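Long-range contacts in putative isomerase (Streptomyces coelicolor A3, PDB 2OQH), which probably catalyses the dehydration of D-glucarate to 5-dehydro-4-deoxy-D-glucarate, as a member of the mandelate racemase/muconate lactonizing enzyme family of the enolase superfamily: residues N14-N19 with L329-I334; A132-A137 with V167-T172; P198-S203 with P225-E230. One frame throughout, in Å; residues are numbered along the deposited sequence.

Interaction 1. Residues N14-N19 with L329-I334; sequences NLPLVN and LHADDI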
loop_
_atom_site.group_PDB
_atom_site.type_symbol
_atom_site.label_atom_id
_atom_site.label_comp_id
_atom_site.label_asym_id
_atom_site.label_seq_id
_atom_site.Cartn_x
_atom_site.Cartn_y
_atom_site.Cartn_z
ATOM N N ASN A 14 13.924 0.626 -13.130
ATOM C CA ASN A 14 13.071 -0.474 -13.578
ATOM C C ASN A 14 13.613 -1.729 -12.909
ATOM O O ASN A 14 14.787 -2.057 -13.077
ATOM C CB ASN A 14 13.173 -0.679 -15.094
ATOM C CG ASN A 14 12.472 0.401 -15.895
ATOM O OD1 ASN A 14 11.876 1.326 -15.340
ATOM N ND2 ASN A 14 12.544 0.285 -17.225
ATOM N N LEU A 15 12.786 -2.424 -12.141
ATOM C CA LEU A 15 13.242 -3.651 -11.503
ATOM C C LEU A 15 12.366 -4.793 -11.957
ATOM O O LEU A 15 11.165 -4.614 -12.193
ATOM C CB LEU A 15 13.215 -3.542 -9.976
ATOM C CG LEU A 15 14.370 -2.740 -9.374
ATOM C CD1 LEU A 15 14.150 -1.264 -9.641
ATOM C CD2 LEU A 15 14.451 -2.985 -7.882
ATOM N N PRO A 16 12.958 -5.989 -12.103
ATOM C CA PRO A 16 12.218 -7.172 -12.539
ATOM C C PRO A 16 11.270 -7.685 -11.459
ATOM O O PRO A 16 11.484 -7.455 -10.266
ATOM C CB PRO A 16 13.334 -8.166 -12.844
ATOM C CG PRO A 16 14.329 -7.857 -11.762
ATOM C CD PRO A 16 14.362 -6.335 -11.799
ATOM N N LEU A 17 10.219 -8.374 -11.894
ATOM C CA LEU A 17 9.252 -8.954 -10.977
ATOM C C LEU A 17 9.063 -10.413 -11.355
ATOM O O LEU A 17 9.091 -10.766 -12.535
ATOM C CB LEU A 17 7.916 -8.226 -11.069
ATOM C CG LEU A 17 7.902 -6.775 -10.602
ATOM C CD1 LEU A 17 6.561 -6.155 -10.965
ATOM C CD2 LEU A 17 8.154 -6.710 -9.102
ATOM N N VAL A 18 8.877 -11.255 -10.348
ATOM C CA VAL A 18 8.684 -12.678 -10.565
ATOM C C VAL A 18 7.637 -13.228 -9.616
ATOM O O VAL A 18 7.643 -12.919 -8.415
ATOM C CB VAL A 18 9.995 -13.463 -10.344
ATOM C CG1 VAL A 18 9.734 -14.964 -10.461
ATOM C CG2 VAL A 18 11.035 -13.028 -11.365
ATOM N N ASN A 19 6.739 -14.043 -10.156
ATOM C CA ASN A 19 5.694 -14.659 -9.355
ATOM C C ASN A 19 6.173 -16.036 -8.915
ATOM O O ASN A 19 6.274 -16.956 -9.725
ATOM C CB ASN A 19 4.407 -14.787 -10.166
ATOM C CG ASN A 19 3.318 -15.535 -9.414
ATOM O OD1 ASN A 19 3.166 -15.382 -8.194
ATOM N ND2 ASN A 19 2.543 -16.336 -10.138
ATOM N N LEU A 329 6.614 -10.579 -4.847
ATOM C CA LEU A 329 6.908 -10.654 -6.278
ATOM C C LEU A 329 8.260 -10.036 -6.596
ATOM O O LEU A 329 8.648 -9.937 -7.762
ATOM C CB LEU A 329 5.852 -9.897 -7.082
ATOM C CG LEU A 329 4.413 -10.394 -7.038
ATOM C CD1 LEU A 329 3.539 -9.427 -7.832
ATOM C CD2 LEU A 329 4.336 -11.797 -7.604
ATOM N N HIS A 330 8.975 -9.612 -5.567
ATOM C CA HIS A 330 10.261 -8.968 -5.770
ATOM C C HIS A 330 11.377 -9.939 -6.121
ATOM O O HIS A 330 11.415 -11.077 -5.639
ATOM C CB HIS A 330 10.662 -8.171 -4.520
ATOM C CG HIS A 330 11.472 -8.953 -3.534
ATOM N ND1 HIS A 330 12.837 -9.116 -3.652
ATOM C CD2 HIS A 330 11.110 -9.632 -2.420
ATOM C CE1 HIS A 330 13.280 -9.857 -2.653
ATOM N NE2 HIS A 330 12.253 -10.184 -1.890
ATOM N N ALA A 331 12.263 -9.473 -6.994
ATOM C CA ALA A 331 13.429 -10.233 -7.400
ATOM C C ALA A 331 14.577 -9.384 -6.866
ATOM O O ALA A 331 14.682 -9.176 -5.654
ATOM C CB ALA A 331 13.494 -10.352 -8.920
ATOM N N ASP A 332 15.410 -8.859 -7.756
ATOM C CA ASP A 332 16.537 -8.036 -7.341
ATOM C C ASP A 332 16.034 -6.649 -6.923
ATOM O O ASP A 332 15.075 -6.129 -7.497
ATOM C CB ASP A 332 17.548 -7.938 -8.492
ATOM C CG ASP A 332 18.917 -7.476 -8.029
ATOM O OD1 ASP A 332 19.285 -7.771 -6.874
ATOM O OD2 ASP A 332 19.632 -6.827 -8.823
ATOM N N ASP A 333 16.677 -6.059 -5.919
ATOM C CA ASP A 333 16.279 -4.746 -5.409
ATOM C C ASP A 333 17.540 -3.958 -5.087
ATOM O O ASP A 333 18.634 -4.527 -5.034
ATOM C CB ASP A 333 15.447 -4.918 -4.130
ATOM C CG ASP A 333 14.498 -3.754 -3.877
ATOM O OD1 ASP A 333 14.776 -2.634 -4.366
ATOM O OD2 ASP A 333 13.479 -3.962 -3.175
ATOM N N ILE A 334 17.405 -2.654 -4.864
ATOM C CA ILE A 334 18.581 -1.861 -4.552
ATOM C C ILE A 334 18.940 -1.906 -3.076
ATOM O O ILE A 334 19.809 -1.175 -2.621
ATOM C CB ILE A 334 18.430 -0.406 -5.022
ATOM C CG1 ILE A 334 17.217 0.256 -4.376
ATOM C CG2 ILE A 334 18.276 -0.379 -6.532
ATOM C CD1 ILE A 334 17.008 1.670 -4.859
HETATM O O HOH W 1 12.349 -6.717 -7.986
#
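Methyl CD2 of L15 lies against the backbone of D332 and D333, where N14-N19 and the loop L329-I334 run in roughly opposing directions. The L15 side chain turns toward the loop with CG beside its own backbone N (chi1 -77°), which lays CD2 of L15 3.2 Å from O of D332. The same methyl lies 3.5 Å from OD1 of D333, alongside the carboxylate. That carboxylate is held at both oxygens: OD1 of D333 takes the N-H of I334 at 2.7 Å on its anti side, and OD2 takes the N-H of G303. With an alanine in place of D333, the amides of I334 and G303 would probably lose their acceptors and the L15 methyl one of its packing partners. Further along, CG of P16 lies 3.9 Å from CB of A331. At the far end L329 slants across N19, its CD2 3.6 Å from CA of N19 and also against O of V18, while CB of L329 faces CD2 of L17. Here V18 N donates to L329 O at 2.9 Å with an N-H...O angle of 169°, a nearly straight bond. A water fills the middle, accepting from A331 N and donating to the carbonyls of P16 and D332, so it stitches the two backbones where no direct bond joins them. The contact fastens the end of strand 5-15, in the three-stranded sheet of the N-terminal domain, to the loop between strands 323-324 and 340-341. Helix 359-368 lies alongside: its K361 and Y365 bind the D332 carboxylate, Y365 also touches P16, and L362 packs on I334, while strand 31-40 meets L17 and I334.

Interaction 2. Residues A132-A137 with V167-T172; sequences ALITRA and VKLKGT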
loop_
_atom_site.group_PDB
_atom_site.type_symbol
_atom_site.label_atom_id
_atom_site.label_comp_id
_atom_site.label_asym_id
_atom_site.label_seq_id
_atom_site.Cartn_x
_atom_site.Cartn_y
_atom_site.Cartn_z
ATOM N N ALA A 132 -2.318 -12.679 -0.200
ATOM C CA ALA A 132 -2.021 -13.286 -1.490
ATOM C C ALA A 132 -3.073 -12.840 -2.499
ATOM O O ALA A 132 -4.267 -13.003 -2.262
ATOM C CB ALA A 132 -2.038 -14.809 -1.364
ATOM N N LEU A 133 -2.637 -12.277 -3.620
ATOM C CA LEU A 133 -3.576 -11.830 -4.642
ATOM C C LEU A 133 -3.747 -12.860 -5.743
ATOM O O LEU A 133 -2.762 -13.376 -6.277
ATOM C CB LEU A 133 -3.105 -10.522 -5.290
ATOM C CG LEU A 133 -3.912 -10.084 -6.530
ATOM C CD1 LEU A 133 -5.315 -9.628 -6.122
ATOM C CD2 LEU A 133 -3.188 -8.956 -7.246
ATOM N N ILE A 134 -4.992 -13.169 -6.084
ATOM C CA ILE A 134 -5.233 -14.101 -7.176
ATOM C C ILE A 134 -6.075 -13.400 -8.236
ATOM O O ILE A 134 -7.047 -12.709 -7.918
ATOM C CB ILE A 134 -5.963 -15.386 -6.715
ATOM C CG1 ILE A 134 -7.290 -15.038 -6.047
ATOM C CG2 ILE A 134 -5.082 -16.176 -5.770
ATOM C CD1 ILE A 134 -8.120 -16.276 -5.699
ATOM N N THR A 135 -5.687 -13.564 -9.496
ATOM C CA THR A 135 -6.420 -12.949 -10.598
ATOM C C THR A 135 -6.771 -14.051 -11.586
ATOM O O THR A 135 -6.207 -15.145 -11.528
ATOM C CB THR A 135 -5.569 -11.898 -11.341
ATOM O OG1 THR A 135 -4.640 -12.568 -12.200
ATOM C CG2 THR A 135 -4.792 -11.037 -10.356
ATOM N N ARG A 136 -7.701 -13.768 -12.493
ATOM C CA ARG A 136 -8.093 -14.761 -13.483
ATOM C C ARG A 136 -6.893 -15.115 -14.354
ATOM O O ARG A 136 -6.854 -16.180 -14.979
ATOM C CB ARG A 136 -9.231 -14.229 -14.352
ATOM C CG ARG A 136 -10.507 -13.989 -13.569
ATOM C CD ARG A 136 -11.673 -13.658 -14.476
ATOM N NE ARG A 136 -12.905 -13.523 -13.705
ATOM C CZ ARG A 136 -14.124 -13.561 -14.228
ATOM N NH1 ARG A 136 -14.283 -13.731 -15.533
ATOM N NH2 ARG A 136 -15.184 -13.433 -13.445
ATOM N N ALA A 137 -5.909 -14.224 -14.382
ATOM C CA ALA A 137 -4.709 -14.452 -15.173
ATOM C C ALA A 137 -3.926 -15.642 -14.645
ATOM O O ALA A 137 -2.921 -16.028 -15.242
ATOM C CB ALA A 137 -3.825 -13.210 -15.164
ATOM N N VAL A 167 -6.558 -14.030 1.493
ATOM C CA VAL A 167 -6.541 -14.130 0.041
ATOM C C VAL A 167 -7.448 -13.055 -0.540
ATOM O O VAL A 167 -8.519 -12.785 -0.005
ATOM C CB VAL A 167 -7.052 -15.505 -0.448
ATOM C CG1 VAL A 167 -7.152 -15.503 -1.969
ATOM C CG2 VAL A 167 -6.114 -16.611 0.017
ATOM N N LYS A 168 -7.023 -12.452 -1.637
ATOM C CA LYS A 168 -7.815 -11.411 -2.265
ATOM C C LYS A 168 -7.968 -11.650 -3.761
ATOM O O LYS A 168 -6.984 -11.847 -4.474
ATOM C CB LYS A 168 -7.159 -10.055 -1.999
ATOM C CG LYS A 168 -7.744 -8.881 -2.751
ATOM C CD LYS A 168 -7.082 -7.603 -2.250
ATOM C CE LYS A 168 -7.338 -6.429 -3.152
ATOM N NZ LYS A 168 -6.614 -6.578 -4.434
ATOM N N LEU A 169 -9.210 -11.647 -4.231
ATOM C CA LEU A 169 -9.496 -11.853 -5.646
ATOM C C LEU A 169 -9.691 -10.532 -6.384
ATOM O O LEU A 169 -10.435 -9.659 -5.933
ATOM C CB LEU A 169 -10.758 -12.701 -5.824
ATOM C CG LEU A 169 -11.283 -12.815 -7.262
ATOM C CD1 LEU A 169 -10.304 -13.616 -8.124
ATOM C CD2 LEU A 169 -12.642 -13.485 -7.251
ATOM N N LYS A 170 -9.023 -10.389 -7.520
ATOM C CA LYS A 170 -9.168 -9.185 -8.329
ATOM C C LYS A 170 -10.448 -9.373 -9.134
ATOM O O LYS A 170 -10.495 -10.179 -10.061
ATOM C CB LYS A 170 -7.970 -9.024 -9.266
ATOM C CG LYS A 170 -8.021 -7.784 -10.144
ATOM C CD LYS A 170 -6.763 -7.663 -10.996
ATOM C CE LYS A 170 -6.746 -6.356 -11.790
ATOM N NZ LYS A 170 -7.870 -6.274 -12.775
ATOM N N GLY A 171 -11.494 -8.640 -8.763
ATOM C CA GLY A 171 -12.758 -8.759 -9.461
ATOM C C GLY A 171 -12.716 -8.164 -10.850
ATOM O O GLY A 171 -11.780 -7.445 -11.197
ATOM N N THR A 172 -13.738 -8.461 -11.643
ATOM C CA THR A 172 -13.833 -7.963 -13.009
ATOM C C THR A 172 -15.247 -7.442 -13.237
ATOM O O THR A 172 -16.079 -7.467 -12.333
ATOM C CB THR A 172 -13.607 -9.086 -14.025
ATOM O OG1 THR A 172 -14.703 -10.008 -13.944
ATOM C CG2 THR A 172 -12.308 -9.826 -13.737
HETATM O O HOH W 2 -12.366 -12.407 -11.145
HETATM O O HOH W 3 -8.777 -11.234 -12.198
#
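A132, L133 and I134 pair in parallel with V167, K168 and L169 within a beta-alpha-beta unit of the enolase-type TIM barrel, in which helix 147-162 connects strands 127-134 and 166-170. K168 and K170 are consistent with the KxK pattern of the mandelate racemase group on the second barrel strand. Three nearly straight backbone bonds join the strands: K168 N to A132 O (2.9 Å), I134 N to K168 O (2.9 Å) and K170 N to I134 O (3.1 Å). On the face shared by A132, I134, V167 and L169, I134 places CG1 between its backbone N and carbonyl carbon (chi1 57°). Its CD1 then reaches CG1 of V167 at 3.9 Å, and CG1 of I134 meets CD1 of L169 at the same distance; helix 147-162 packs against this face. On the other face, CD1 of L133 lies 3.2 Å from O of K168 and close to the K168 amine, which also makes a long, weak ion pair with D197. Past the strands, R136 crosses T172 at about a right angle, and OG1 of T172 sits 3.5 Å above the guanidinium plane, toward its rim. Two waters bridge R136 N and NE to O of K170. The T172 hydroxyl therefore covers a face without binding it: OG1 accepts from D174 N, while salt bridges of R136 NH2 to D174 and D178 probably offset the charge of R136 just beyond the strand ends.

Interaction 3. Residues P198-S203 with P225-E230; sequences PNAAWS and PCVGIE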
loop_
_atom_site.group_PDB
_atom_site.type_symbol
_atom_site.label_atom_id
_atom_site.label_comp_id
_atom_site.label_asym_id
_atom_site.label_seq_id
_atom_site.Cartn_x
_atom_site.Cartn_y
_atom_site.Cartn_z
ATOM N N PRO A 198 -13.064 -5.412 -7.005
ATOM C CA PRO A 198 -13.472 -5.171 -8.394
ATOM C C PRO A 198 -12.898 -3.864 -8.937
ATOM O O PRO A 198 -13.094 -3.523 -10.105
ATOM C CB PRO A 198 -15.001 -5.118 -8.309
ATOM C CG PRO A 198 -15.316 -5.931 -7.083
ATOM C CD PRO A 198 -14.245 -5.469 -6.126
ATOM N N ASN A 199 -12.192 -3.127 -8.084
ATOM C CA ASN A 199 -11.603 -1.853 -8.489
ATOM C C ASN A 199 -12.649 -0.938 -9.100
ATOM O O ASN A 199 -12.441 -0.339 -10.154
ATOM C CB ASN A 199 -10.461 -2.082 -9.478
ATOM C CG ASN A 199 -9.253 -2.715 -8.821
ATOM O OD1 ASN A 199 -8.603 -2.101 -7.968
ATOM N ND2 ASN A 199 -8.953 -3.952 -9.199
ATOM N N ALA A 200 -13.787 -0.858 -8.422
ATOM C CA ALA A 200 -14.889 -0.006 -8.833
ATOM C C ALA A 200 -15.408 -0.308 -10.228
ATOM O O ALA A 200 -15.887 0.589 -10.916
ATOM C CB ALA A 200 -14.464 1.457 -8.740
ATOM N N ALA A 201 -15.329 -1.572 -10.639
ATOM C CA ALA A 201 -15.802 -1.955 -11.965
ATOM C C ALA A 201 -17.284 -2.334 -12.008
ATOM O O ALA A 201 -17.868 -2.401 -13.086
ATOM C CB ALA A 201 -14.956 -3.106 -12.516
ATOM N N TRP A 202 -17.899 -2.583 -10.856
ATOM C CA TRP A 202 -19.318 -2.943 -10.845
ATOM C C TRP A 202 -20.215 -1.726 -10.662
ATOM O O TRP A 202 -19.842 -0.760 -9.992
ATOM C CB TRP A 202 -19.655 -3.904 -9.706
ATOM C CG TRP A 202 -18.888 -5.186 -9.651
ATOM C CD1 TRP A 202 -18.178 -5.773 -10.654
ATOM C CD2 TRP A 202 -18.829 -6.080 -8.537
ATOM N NE1 TRP A 202 -17.680 -6.985 -10.234
ATOM C CE2 TRP A 202 -18.068 -7.197 -8.936
ATOM C CE3 TRP A 202 -19.351 -6.044 -7.234
ATOM C CZ2 TRP A 202 -17.817 -8.275 -8.081
ATOM C CZ3 TRP A 202 -19.101 -7.123 -6.377
ATOM C CH2 TRP A 202 -18.341 -8.220 -6.807
ATOM N N SER A 203 -21.409 -1.791 -11.241
ATOM C CA SER A 203 -22.383 -0.715 -11.104
ATOM C C SER A 203 -22.967 -0.884 -9.707
ATOM O O SER A 203 -22.787 -1.929 -9.085
ATOM C CB SER A 203 -23.498 -0.865 -12.134
ATOM O OG SER A 203 -24.287 -2.013 -11.865
ATOM N N PRO A 225 -16.344 -2.098 -4.651
ATOM C CA PRO A 225 -17.131 -2.708 -5.728
ATOM C C PRO A 225 -17.604 -1.704 -6.783
ATOM O O PRO A 225 -17.736 -2.046 -7.957
ATOM C CB PRO A 225 -18.300 -3.361 -4.983
ATOM C CG PRO A 225 -18.434 -2.504 -3.726
ATOM C CD PRO A 225 -16.992 -2.285 -3.341
ATOM N N CYS A 226 -17.843 -0.464 -6.364
ATOM C CA CYS A 226 -18.336 0.571 -7.267
ATOM C C CYS A 226 -17.622 1.906 -7.069
ATOM O O CYS A 226 -16.838 2.065 -6.146
ATOM C CB CYS A 226 -19.837 0.772 -7.049
ATOM S SG CYS A 226 -20.239 1.377 -5.386
ATOM N N VAL A 227 -17.921 2.868 -7.935
ATOM C CA VAL A 227 -17.294 4.186 -7.873
ATOM C C VAL A 227 -17.999 5.195 -6.971
ATOM O O VAL A 227 -19.213 5.161 -6.819
ATOM C CB VAL A 227 -17.216 4.830 -9.278
ATOM C CG1 VAL A 227 -16.460 3.930 -10.233
ATOM C CG2 VAL A 227 -18.608 5.081 -9.804
ATOM N N GLY A 228 -17.209 6.089 -6.380
ATOM C CA GLY A 228 -17.734 7.161 -5.552
ATOM C C GLY A 228 -18.313 6.902 -4.175
ATOM O O GLY A 228 -18.820 5.824 -3.873
ATOM N N ILE A 229 -18.243 7.935 -3.344
ATOM C CA ILE A 229 -18.768 7.881 -1.990
ATOM C C ILE A 229 -20.266 7.604 -2.056
ATOM O O ILE A 229 -20.796 6.842 -1.248
ATOM C CB ILE A 229 -18.532 9.219 -1.251
ATOM C CG1 ILE A 229 -17.039 9.397 -0.967
ATOM C CG2 ILE A 229 -19.326 9.257 0.046
ATOM C CD1 ILE A 229 -16.692 10.741 -0.352
ATOM N N GLU A 230 -20.938 8.221 -3.025
ATOM C CA GLU A 230 -22.379 8.037 -3.193
ATOM C C GLU A 230 -22.724 6.572 -3.445
ATOM O O GLU A 230 -23.544 5.990 -2.737
ATOM C CB GLU A 230 -22.904 8.889 -4.357
ATOM C CG GLU A 230 -24.373 8.615 -4.759
ATOM C CD GLU A 230 -25.366 8.772 -3.601
ATOM O OE1 GLU A 230 -25.115 9.608 -2.705
ATOM O OE2 GLU A 230 -26.407 8.073 -3.592
HETATM O O HOH W 4 -19.636 2.011 -10.080
#
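W202 N donates to O of P225 at 3.0 Å, the one direct hydrogen bond between P198-S203 and P225-E230, arriving in line with the carbonyl (C=O...N angle 174°) although its own N-H...O angle is a bent 139°. These loops follow neighbouring parallel strands 193-197 and 221-223 of the TIM barrel and lead into helices 204-214 and 228-238. N199 and A200 both take left-handed backbone conformations, curling the first loop so that A200 lies beside C226. P225 is the most covered residue, packed between P198, A200 and W202. CG of P198, from the same loop as W202, stands 3.5 Å above the indole plane and over its centre, a CH-pi contact, and also packs on P225. The ring of P225 approaches the indole crosswise, with its CB 3.7 Å from CE3 of W202. The backbone puts CB of W202 3.2 Å from O of P225, and chi1 -57° sets CG beside the backbone N, which turns the indole to CB of P225. NE1 of the indole is bonded to O of T172 and to D178, so the ring is held by the loop after strand 166-170 and by helix 175-188 as well. A200 and V227 touch through methyls, with CB of A200 3.5 Å from CG1 of V227. S203 takes the N-cap position of helix 204-214 and hydrogen bonds to D206. CB of C226 rests 3.3 Å from O of W202, and that carbonyl also receives a hydrogen bond from a water 2.8 Å away, which in turn accepts from V227 N.

Overall arrangement
From the N terminus, the chain leaves strand 5-15 through N14-N19 and meets L329-I334 only some 310 residues later, so interaction 1 closes a very long loop that spans nearly the whole barrel and ties the N-terminal domain to the loop after strand 323-324, late in the barrel domain. Interactions 2 and 3 both lie inside that loop and follow one another without crossing. Interaction 2 closes across helix 147-162, and interaction 3 across helix 204-214. Their centres are 16 Å apart and they touch through T172 with W202 and K170 with N199, so that the loops after strands 166-170 and 193-197 meet. Interaction 1 touches neither, its nearest atoms being about 7 Å from interaction 2 and about 14 Å from interaction 3.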